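Local atomic coordinates of phosphatase (Thermotoga maritima, PDB entry 1NF2), a protein that probably acts as a magnesium-dependent phosphatase of the haloacid dehalogenase (HAD) family. Residues Ser47-Glu52 / Lys57-Thr62; Leu98-Gln103 / Asp158-Ile163; Ala104-Val109 / Pro134-Leu139. All blocks are in the same frame, centred on the assembly; numbering follows the deposited sequence.

Contact 1: Ser47-Glu52 / Lys57-Thr62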
loop_
_atom_site.group_PDB
_atom_site.type_symbol
_atom_site.label_atom_id
_atom_site.label_comp_id
_atom_site.label_asym_id
_atom_site.label_seq_id
_atom_site.Cartn_x
_atom_site.Cartn_y
_atom_site.Cartn_z
ATOM N N SER A 47 -3.395 5.344 7.852
ATOM C CA SER A 47 -2.250 4.732 8.511
ATOM C C SER A 47 -0.954 5.306 7.952
ATOM O O SER A 47 0.003 5.556 8.694
ATOM C CB SER A 47 -2.257 3.215 8.302
ATOM O OG SER A 47 -3.451 2.633 8.800
ATOM N N THR A 48 -0.933 5.521 6.642
ATOM C CA THR A 48 0.245 6.045 5.977
ATOM C C THR A 48 0.478 7.513 6.323
ATOM O O THR A 48 1.598 7.909 6.635
ATOM C CB THR A 48 0.125 5.865 4.441
ATOM O OG1 THR A 48 -0.173 4.489 4.150
ATOM C CG2 THR A 48 1.429 6.260 3.740
ATOM N N LEU A 49 -0.576 8.321 6.288
ATOM C CA LEU A 49 -0.434 9.735 6.612
ATOM C C LEU A 49 -0.040 9.912 8.079
ATOM O O LEU A 49 0.616 10.890 8.437
ATOM C CB LEU A 49 -1.741 10.490 6.337
ATOM C CG LEU A 49 -2.280 10.459 4.900
ATOM C CD1 LEU A 49 -3.551 11.277 4.822
ATOM C CD2 LEU A 49 -1.242 10.997 3.935
ATOM N N ASN A 50 -0.442 8.964 8.921
ATOM C CA ASN A 50 -0.132 9.032 10.344
ATOM C C ASN A 50 1.346 8.803 10.626
ATOM O O ASN A 50 1.891 9.363 11.573
ATOM C CB ASN A 50 -0.980 8.024 11.131
ATOM C CG ASN A 50 -2.380 8.545 11.425
ATOM O OD1 ASN A 50 -2.694 9.704 11.145
ATOM N ND2 ASN A 50 -3.222 7.693 12.001
ATOM N N VAL A 51 1.990 7.975 9.811
ATOM C CA VAL A 51 3.413 7.716 9.977
ATOM C C VAL A 51 4.150 8.987 9.554
ATOM O O VAL A 51 5.107 9.415 10.207
ATOM C CB VAL A 51 3.878 6.533 9.099
ATOM C CG1 VAL A 51 5.406 6.475 9.045
ATOM C CG2 VAL A 51 3.341 5.237 9.667
ATOM N N GLU A 52 3.673 9.590 8.469
ATOM C CA GLU A 52 4.259 10.812 7.937
ATOM C C GLU A 52 4.210 11.939 8.961
ATOM O O GLU A 52 5.214 12.604 9.209
ATOM C CB GLU A 52 3.521 11.251 6.666
ATOM C CG GLU A 52 3.586 10.244 5.526
ATOM C CD GLU A 52 2.844 10.715 4.285
ATOM O OE1 GLU A 52 2.758 9.935 3.311
ATOM O OE2 GLU A 52 2.349 11.864 4.283
ATOM N N LYS A 57 6.155 16.542 10.909
ATOM C CA LYS A 57 4.864 17.157 11.195
ATOM C C LYS A 57 4.204 17.668 9.922
ATOM O O LYS A 57 3.919 18.857 9.793
ATOM C CB LYS A 57 5.043 18.296 12.201
ATOM C CG LYS A 57 5.379 17.837 13.624
ATOM C CD LYS A 57 6.576 16.893 13.679
ATOM C CE LYS A 57 7.834 17.504 13.062
ATOM N NZ LYS A 57 8.249 18.775 13.720
ATOM N N ARG A 58 3.955 16.759 8.981
ATOM C CA ARG A 58 3.335 17.123 7.711
ATOM C C ARG A 58 2.992 15.891 6.874
ATOM O O ARG A 58 3.271 14.765 7.265
ATOM C CB ARG A 58 4.289 18.006 6.908
ATOM C CG ARG A 58 5.637 17.351 6.673
ATOM C CD ARG A 58 6.402 18.009 5.536
ATOM N NE ARG A 58 5.726 17.822 4.254
ATOM C CZ ARG A 58 6.241 18.162 3.075
ATOM N NH1 ARG A 58 7.449 18.707 3.009
ATOM N NH2 ARG A 58 5.547 17.958 1.960
ATOM N N THR A 59 2.387 16.115 5.713
ATOM C CA THR A 59 2.051 15.016 4.822
ATOM C C THR A 59 2.786 15.236 3.507
ATOM O O THR A 59 3.216 16.351 3.203
ATOM C CB THR A 59 0.521 14.918 4.563
ATOM O OG1 THR A 59 0.046 16.131 3.960
ATOM C CG2 THR A 59 -0.219 14.674 5.880
ATOM N N PHE A 60 2.933 14.167 2.735
ATOM C CA PHE A 60 3.634 14.228 1.457
ATOM C C PHE A 60 2.787 13.549 0.391
ATOM O O PHE A 60 1.761 12.933 0.700
ATOM C CB PHE A 60 4.955 13.454 1.551
ATOM C CG PHE A 60 5.894 13.955 2.609
ATOM C CD1 PHE A 60 6.947 14.802 2.278
ATOM C CD2 PHE A 60 5.734 13.573 3.933
ATOM C CE1 PHE A 60 7.829 15.261 3.254
ATOM C CE2 PHE A 60 6.610 14.027 4.918
ATOM C CZ PHE A 60 7.659 14.870 4.577
ATOM N N PRO A 61 3.188 13.683 -0.888
ATOM C CA PRO A 61 2.415 13.020 -1.938
ATOM C C PRO A 61 2.440 11.558 -1.479
ATOM O O PRO A 61 3.493 11.044 -1.099
ATOM C CB PRO A 61 3.261 13.271 -3.184
ATOM C CG PRO A 61 3.790 14.665 -2.928
ATOM C CD PRO A 61 4.191 14.600 -1.462
ATOM N N THR A 62 1.293 10.892 -1.493
ATOM C CA THR A 62 1.242 9.529 -1.003
ATOM C C THR A 62 0.492 8.507 -1.863
ATOM O O THR A 62 -0.549 8.810 -2.454
ATOM C CB THR A 62 0.634 9.531 0.426
ATOM O OG1 THR A 62 1.490 10.281 1.301
ATOM C CG2 THR A 62 0.469 8.115 0.965
#
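The carboxylate of Glu52, on helix 45-55, is a polar hold on the loop that leads from this helix into strand 62-64. The contact is local and partly buried. The Glu52 side chain is extended beyond CG and carries both oxygens to the returning chain. OE2 accepts the backbone N-H of Phe60, with Phe60 N to Glu52 OE2 at 2.8 Å and an N-H...O angle of 153°. This donor stands above the carboxylate plane, 43° out of it. The same OE2 lies at the edge of the Phe60 ring, near its plane. Glu52 OE1 and Thr62 OG1 are modelled only 2.4 Å apart, so the detail of that pair is doubtful.

Looser contacts flank the carboxylate. The side chains of Thr48 and Thr62 slide past each other in opposite directions, and their CG2 methyls meet tightly at 3.5 Å. Leu49 CD2 comes to 3.9 Å from Thr62 OG1. On the outer side, Arg58 grips Thr59 O side-on through NE and NH2. NE lies over one face of the Phe60 ring, offset toward its rim, and Phe60 CE1 lies over the centre of the guanidinium. The Phe60 ring also meets the rings of Phe39, at about 45°, and Phe56, edge-to-face.

Thr62 then pairs with Tyr71 in the sheet. The whole is the return half of a beta-alpha-beta crossover (strand 36-40, helix 45-55, strand 62-64) of the Rossmann-like HAD core, whose metal site includes Asp8 and Asp10.

Contact 2: Leu98-Gln103 / Asp158-Ile163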
loop_
_atom_site.group_PDB
_atom_site.type_symbol
_atom_site.label_atom_id
_atom_site.label_comp_id
_atom_site.label_asym_id
_atom_site.label_seq_id
_atom_site.Cartn_x
_atom_site.Cartn_y
_atom_site.Cartn_z
ATOM N N LEU A 98 -22.890 -18.020 1.870
ATOM C CA LEU A 98 -21.788 -18.910 2.225
ATOM C C LEU A 98 -21.334 -18.769 3.678
ATOM O O LEU A 98 -20.365 -19.404 4.096
ATOM C CB LEU A 98 -20.604 -18.653 1.287
ATOM C CG LEU A 98 -20.463 -19.535 0.043
ATOM C CD1 LEU A 98 -21.829 -19.875 -0.520
ATOM C CD2 LEU A 98 -19.600 -18.830 -0.984
ATOM N N ASN A 99 -22.040 -17.942 4.444
ATOM C CA ASN A 99 -21.702 -17.704 5.846
ATOM C C ASN A 99 -20.202 -17.646 6.110
ATOM O O ASN A 99 -19.590 -18.634 6.527
ATOM C CB ASN A 99 -22.337 -18.765 6.747
ATOM C CG ASN A 99 -23.631 -18.288 7.372
ATOM O OD1 ASN A 99 -24.644 -18.128 6.690
ATOM N ND2 ASN A 99 -23.598 -18.041 8.679
ATOM N N VAL A 100 -19.623 -16.473 5.863
ATOM C CA VAL A 100 -18.199 -16.239 6.065
ATOM C C VAL A 100 -18.004 -14.978 6.897
ATOM O O VAL A 100 -18.963 -14.274 7.213
ATOM C CB VAL A 100 -17.475 -16.044 4.725
ATOM C CG1 VAL A 100 -17.615 -17.289 3.869
ATOM C CG2 VAL A 100 -18.053 -14.838 4.003
ATOM N N HIS A 101 -16.757 -14.702 7.258
ATOM C CA HIS A 101 -16.438 -13.511 8.033
ATOM C C HIS A 101 -15.730 -12.521 7.114
ATOM O O HIS A 101 -14.555 -12.676 6.783
ATOM C CB HIS A 101 -15.563 -13.877 9.233
ATOM C CG HIS A 101 -16.289 -14.665 10.281
ATOM N ND1 HIS A 101 -17.402 -14.180 10.938
ATOM C CD2 HIS A 101 -16.077 -15.910 10.771
ATOM C CE1 HIS A 101 -17.843 -15.091 11.785
ATOM N NE2 HIS A 101 -17.057 -16.151 11.704
ATOM N N TRP A 102 -16.471 -11.507 6.690
ATOM C CA TRP A 102 -15.923 -10.511 5.793
ATOM C C TRP A 102 -15.974 -9.113 6.376
ATOM O O TRP A 102 -16.816 -8.800 7.220
ATOM C CB TRP A 102 -16.673 -10.530 4.460
ATOM C CG TRP A 102 -18.128 -10.225 4.592
ATOM C CD1 TRP A 102 -19.100 -11.050 5.081
ATOM C CD2 TRP A 102 -18.782 -9.006 4.225
ATOM N NE1 TRP A 102 -20.321 -10.422 5.036
ATOM C CE2 TRP A 102 -20.156 -9.167 4.515
ATOM C CE3 TRP A 102 -18.340 -7.795 3.677
ATOM C CZ2 TRP A 102 -21.093 -8.159 4.276
ATOM C CZ3 TRP A 102 -19.269 -6.794 3.437
ATOM C CH2 TRP A 102 -20.635 -6.982 3.736
ATOM N N GLN A 103 -15.055 -8.280 5.899
ATOM C CA GLN A 103 -14.930 -6.895 6.319
ATOM C C GLN A 103 -14.764 -6.051 5.060
ATOM O O GLN A 103 -14.415 -6.570 4.001
ATOM C CB GLN A 103 -13.717 -6.752 7.232
ATOM C CG GLN A 103 -12.473 -7.445 6.701
ATOM C CD GLN A 103 -11.328 -7.421 7.694
ATOM O OE1 GLN A 103 -11.465 -7.889 8.825
ATOM N NE2 GLN A 103 -10.188 -6.877 7.275
ATOM N N ASP A 158 -8.731 -21.376 1.579
ATOM C CA ASP A 158 -8.149 -21.853 0.325
ATOM C C ASP A 158 -9.272 -22.262 -0.622
ATOM O O ASP A 158 -9.130 -22.187 -1.843
ATOM C CB ASP A 158 -7.236 -23.058 0.570
ATOM C CG ASP A 158 -5.827 -22.658 0.959
ATOM O OD1 ASP A 158 -5.005 -23.565 1.211
ATOM O OD2 ASP A 158 -5.539 -21.444 1.011
ATOM N N GLU A 159 -10.385 -22.704 -0.045
ATOM C CA GLU A 159 -11.536 -23.120 -0.832
ATOM C C GLU A 159 -12.297 -21.885 -1.303
ATOM O O GLU A 159 -12.675 -21.784 -2.469
ATOM C CB GLU A 159 -12.446 -24.026 0.005
ATOM C CG GLU A 159 -11.752 -25.294 0.492
ATOM C CD GLU A 159 -12.627 -26.152 1.390
ATOM O OE1 GLU A 159 -12.142 -27.204 1.856
ATOM O OE2 GLU A 159 -13.794 -25.782 1.634
ATOM N N LEU A 160 -12.514 -20.941 -0.394
ATOM C CA LEU A 160 -13.216 -19.718 -0.743
ATOM C C LEU A 160 -12.468 -18.998 -1.856
ATOM O O LEU A 160 -13.073 -18.491 -2.798
ATOM C CB LEU A 160 -13.347 -18.819 0.480
ATOM C CG LEU A 160 -14.256 -19.383 1.571
ATOM C CD1 LEU A 160 -14.318 -18.416 2.739
ATOM C CD2 LEU A 160 -15.649 -19.618 0.997
ATOM N N LYS A 161 -11.145 -18.969 -1.746
ATOM C CA LYS A 161 -10.298 -18.332 -2.746
ATOM C C LYS A 161 -10.622 -18.931 -4.113
ATOM O O LYS A 161 -10.870 -18.217 -5.084
ATOM C CB LYS A 161 -8.831 -18.587 -2.401
ATOM C CG LYS A 161 -7.834 -17.695 -3.109
ATOM C CD LYS A 161 -7.527 -18.151 -4.515
ATOM C CE LYS A 161 -6.478 -17.242 -5.141
ATOM N NZ LYS A 161 -6.002 -17.739 -6.460
ATOM N N GLU A 162 -10.626 -20.257 -4.164
ATOM C CA GLU A 162 -10.899 -21.007 -5.385
ATOM C C GLU A 162 -12.198 -20.605 -6.090
ATOM O O GLU A 162 -12.190 -20.263 -7.272
ATOM C CB GLU A 162 -10.937 -22.501 -5.062
ATOM C CG GLU A 162 -11.045 -23.408 -6.273
ATOM C CD GLU A 162 -11.262 -24.865 -5.894
ATOM O OE1 GLU A 162 -12.360 -25.198 -5.385
ATOM O OE2 GLU A 162 -10.330 -25.673 -6.107
ATOM N N ILE A 163 -13.311 -20.640 -5.370
ATOM C CA ILE A 163 -14.589 -20.301 -5.980
ATOM C C ILE A 163 -14.776 -18.815 -6.305
ATOM O O ILE A 163 -15.426 -18.475 -7.294
ATOM C CB ILE A 163 -15.779 -20.782 -5.106
ATOM C CG1 ILE A 163 -16.377 -19.610 -4.337
ATOM C CG2 ILE A 163 -15.312 -21.856 -4.136
ATOM C CD1 ILE A 163 -17.786 -19.854 -3.872
#
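Leu160 and Val100 meet tip to tip where helix 154-168 packs against the chain entering strand 102-105. The Leu160 side chain can be followed outward. Its CB leaves the helix toward that chain. CG lies anti to the carbonyl carbon, chi1 -67°, which carries the fork of the side chain out from the helix. CD1 is the branch that touches most closely, 3.7 Å from Val100 CG1. CD2 is 4.2 Å from the same methyl, so Val100 CG1 faces both branches. CD2 also lies 4.5 Å from Leu98 CD2, a looser approach.

One turn on, Ile163 makes the second meeting. Its CD1 reaches Leu98 CD2 end to end at 3.6 Å. No hydrogen bond crosses the contact; it is apolar throughout.

Neighbouring residues close the layer. Leu160 also touches Leu150 of strand 147-151. Val100 packs on Ile95 and Ile163 on Tyr94, both from helix 85-95. Backbone bonds of His101 with Ile151 and of Gln103 with Leu149 tie the chain to the neighbouring antiparallel strand 147-151.

Helix 154-168 thus packs on the chain leading from helix 85-95 into strand 102-105, at the margin of the six-stranded sheet. The domain built on this sheet is probably the substrate-binding cap of this HAD phosphatase.

Contact 3: Ala104-Val109 / Pro134-Leu139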
loop_
_atom_site.group_PDB
_atom_site.type_symbol
_atom_site.label_atom_id
_atom_site.label_comp_id
_atom_site.label_asym_id
_atom_site.label_seq_id
_atom_site.Cartn_x
_atom_site.Cartn_y
_atom_site.Cartn_z
ATOM N N ALA A 104 -15.014 -4.753 5.167
ATOM C CA ALA A 104 -14.892 -3.887 4.002
ATOM C C ALA A 104 -14.167 -2.581 4.303
ATOM O O ALA A 104 -14.312 -2.012 5.383
ATOM C CB ALA A 104 -16.283 -3.583 3.437
ATOM N N TYR A 105 -13.386 -2.118 3.331
ATOM C CA TYR A 105 -12.655 -0.861 3.446
ATOM C C TYR A 105 -13.447 0.187 2.682
ATOM O O TYR A 105 -13.433 0.213 1.453
ATOM C CB TYR A 105 -11.260 -1.012 2.846
ATOM C CG TYR A 105 -10.305 -1.783 3.727
ATOM C CD1 TYR A 105 -9.571 -1.136 4.717
ATOM C CD2 TYR A 105 -10.130 -3.156 3.570
ATOM C CE1 TYR A 105 -8.681 -1.834 5.527
ATOM C CE2 TYR A 105 -9.242 -3.866 4.376
ATOM C CZ TYR A 105 -8.520 -3.195 5.351
ATOM O OH TYR A 105 -7.626 -3.875 6.147
ATOM N N ILE A 106 -14.134 1.057 3.417
ATOM C CA ILE A 106 -14.967 2.080 2.798
ATOM C C ILE A 106 -14.583 3.496 3.200
ATOM O O ILE A 106 -14.697 3.874 4.365
ATOM C CB ILE A 106 -16.444 1.852 3.171
ATOM C CG1 ILE A 106 -16.883 0.472 2.674
ATOM C CG2 ILE A 106 -17.310 2.966 2.602
ATOM C CD1 ILE A 106 -18.209 0.033 3.230
ATOM N N ASP A 107 -14.147 4.283 2.222
ATOM C CA ASP A 107 -13.750 5.660 2.477
ATOM C C ASP A 107 -12.719 5.757 3.588
ATOM O O ASP A 107 -12.803 6.620 4.460
ATOM C CB ASP A 107 -14.971 6.507 2.822
ATOM C CG ASP A 107 -15.389 7.397 1.677
ATOM O OD1 ASP A 107 -14.654 8.368 1.395
ATOM O OD2 ASP A 107 -16.437 7.120 1.052
ATOM N N ASP A 108 -11.761 4.837 3.557
ATOM C CA ASP A 108 -10.671 4.807 4.523
ATOM C C ASP A 108 -11.050 4.415 5.947
ATOM O O ASP A 108 -10.450 4.892 6.909
ATOM C CB ASP A 108 -9.954 6.161 4.520
ATOM C CG ASP A 108 -8.455 6.020 4.643
ATOM O OD1 ASP A 108 -7.917 4.994 4.175
ATOM O OD2 ASP A 108 -7.814 6.940 5.190
ATOM N N VAL A 109 -12.047 3.542 6.073
ATOM C CA VAL A 109 -12.486 3.044 7.379
ATOM C C VAL A 109 -12.746 1.543 7.248
ATOM O O VAL A 109 -13.405 1.103 6.306
ATOM C CB VAL A 109 -13.785 3.741 7.861
ATOM C CG1 VAL A 109 -14.207 3.182 9.221
ATOM C CG2 VAL A 109 -13.564 5.244 7.964
ATOM N N PRO A 134 -23.411 -4.188 11.321
ATOM C CA PRO A 134 -24.232 -5.335 10.914
ATOM C C PRO A 134 -24.875 -5.140 9.542
ATOM O O PRO A 134 -25.128 -6.106 8.819
ATOM C CB PRO A 134 -25.269 -5.421 12.028
ATOM C CG PRO A 134 -25.458 -3.977 12.403
ATOM C CD PRO A 134 -24.027 -3.485 12.462
ATOM N N ASN A 135 -25.121 -3.883 9.184
ATOM C CA ASN A 135 -25.742 -3.554 7.907
ATOM C C ASN A 135 -24.696 -3.165 6.859
ATOM O O ASN A 135 -24.952 -2.352 5.968
ATOM C CB ASN A 135 -26.742 -2.417 8.110
ATOM C CG ASN A 135 -27.535 -2.115 6.863
ATOM O OD1 ASN A 135 -28.083 -3.016 6.229
ATOM N ND2 ASN A 135 -27.604 -0.838 6.502
ATOM N N LEU A 136 -23.516 -3.767 6.969
ATOM C CA LEU A 136 -22.420 -3.485 6.053
ATOM C C LEU A 136 -22.804 -3.738 4.598
ATOM O O LEU A 136 -22.353 -3.028 3.697
ATOM C CB LEU A 136 -21.201 -4.328 6.430
ATOM C CG LEU A 136 -19.900 -4.056 5.672
ATOM C CD1 LEU A 136 -19.586 -2.562 5.678
ATOM C CD2 LEU A 136 -18.774 -4.848 6.328
ATOM N N SER A 137 -23.646 -4.741 4.366
ATOM C CA SER A 137 -24.070 -5.055 3.006
ATOM C C SER A 137 -24.678 -3.836 2.321
ATOM O O SER A 137 -24.435 -3.610 1.137
ATOM C CB SER A 137 -25.068 -6.222 3.003
ATOM O OG SER A 137 -26.194 -5.947 3.819
ATOM N N GLU A 138 -25.459 -3.046 3.053
ATOM C CA GLU A 138 -26.060 -1.851 2.459
ATOM C C GLU A 138 -25.020 -0.749 2.261
ATOM O O GLU A 138 -25.019 -0.048 1.243
ATOM C CB GLU A 138 -27.211 -1.317 3.321
ATOM C CG GLU A 138 -27.635 0.107 2.936
ATOM C CD GLU A 138 -28.904 0.585 3.632
ATOM O OE1 GLU A 138 -29.016 0.434 4.865
ATOM O OE2 GLU A 138 -29.788 1.131 2.938
ATOM N N LEU A 139 -24.141 -0.600 3.248
ATOM C CA LEU A 139 -23.088 0.405 3.207
ATOM C C LEU A 139 -22.266 0.226 1.924
ATOM O O LEU A 139 -22.094 1.164 1.141
ATOM C CB LEU A 139 -22.193 0.249 4.448
ATOM C CG LEU A 139 -21.355 1.438 4.925
ATOM C CD1 LEU A 139 -22.275 2.572 5.262
ATOM C CD2 LEU A 139 -20.546 1.071 6.160
#
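Ala104 and Ile106 face Leu136 and Leu139 between the end of a strand and the start of a helix. The CA atoms of Ala104 and Leu136 are 7.8 Å apart, and those of Ile106 and Leu139 are 8.3 Å apart. The first segment runs out of strand 102-105 and turns back through Asp107 and Asp108, both with positive phi, close to a type I' turn. Ile106 N bonds to Val109 O at 3.0 Å across this turn. In the second segment Asn135 holds the N-cap position of helix 136-143, but its side chain makes no capping bond.

Ile106 is central. Its CD1 lies 3.8 Å from Leu136 CD1 and 3.8 Å from Leu139 CG. The Ile106 side chain slides past that of Leu136 in the opposite direction and slants across Leu139. Leu136 sets CG opposite its own backbone N, chi1 -174°, and turns both methyls to the strand segment. CD1 meets Ile106 CD1 and also nears Ala104 CB. CD2 rests on Ala104, 4.0 Å from its CB. A glycine at Leu136 would probably strip Ile106 CD1 of one of its two leucine partners, take the cover of Leu136 off the Ala104 methyl, and open a gap under the first turn of the helix. No polar bond joins the two segments.

Tyr111 of strand 110-112 touches Ile106, Leu136 and Leu139, and Val140 and Met143 farther along helix 136-143 extend the contact with Ile106. Ala104 pairs with Tyr111, and Tyr105 with Thr146 and Lys147. Helix 136-143 thus packs on the hairpin formed by strands 102-105 and 110-112, within the six-stranded sheet.

Contacts 2 and 3 share strand 102-105 and lie on the same side of the chain's centre, about 17 Å apart between centres. Trp102 joins them, with its CZ3 3.5 Å from Leu136 CD2. Contact 1 lies beside the other, eight-stranded sheet, and its centre is about 33 Å from that of contact 2. Contact 3 is buried, while contacts 1 and 2 are only partly so. The chemistry differs as well. Contacts 2 and 3 are purely apolar across their segments. Contact 3 seats a helix on a sheet, and contact 2 one on the chain entering it. Contact 1 joins a helix to its own following loop, where a buried carboxylate receives a backbone N-H.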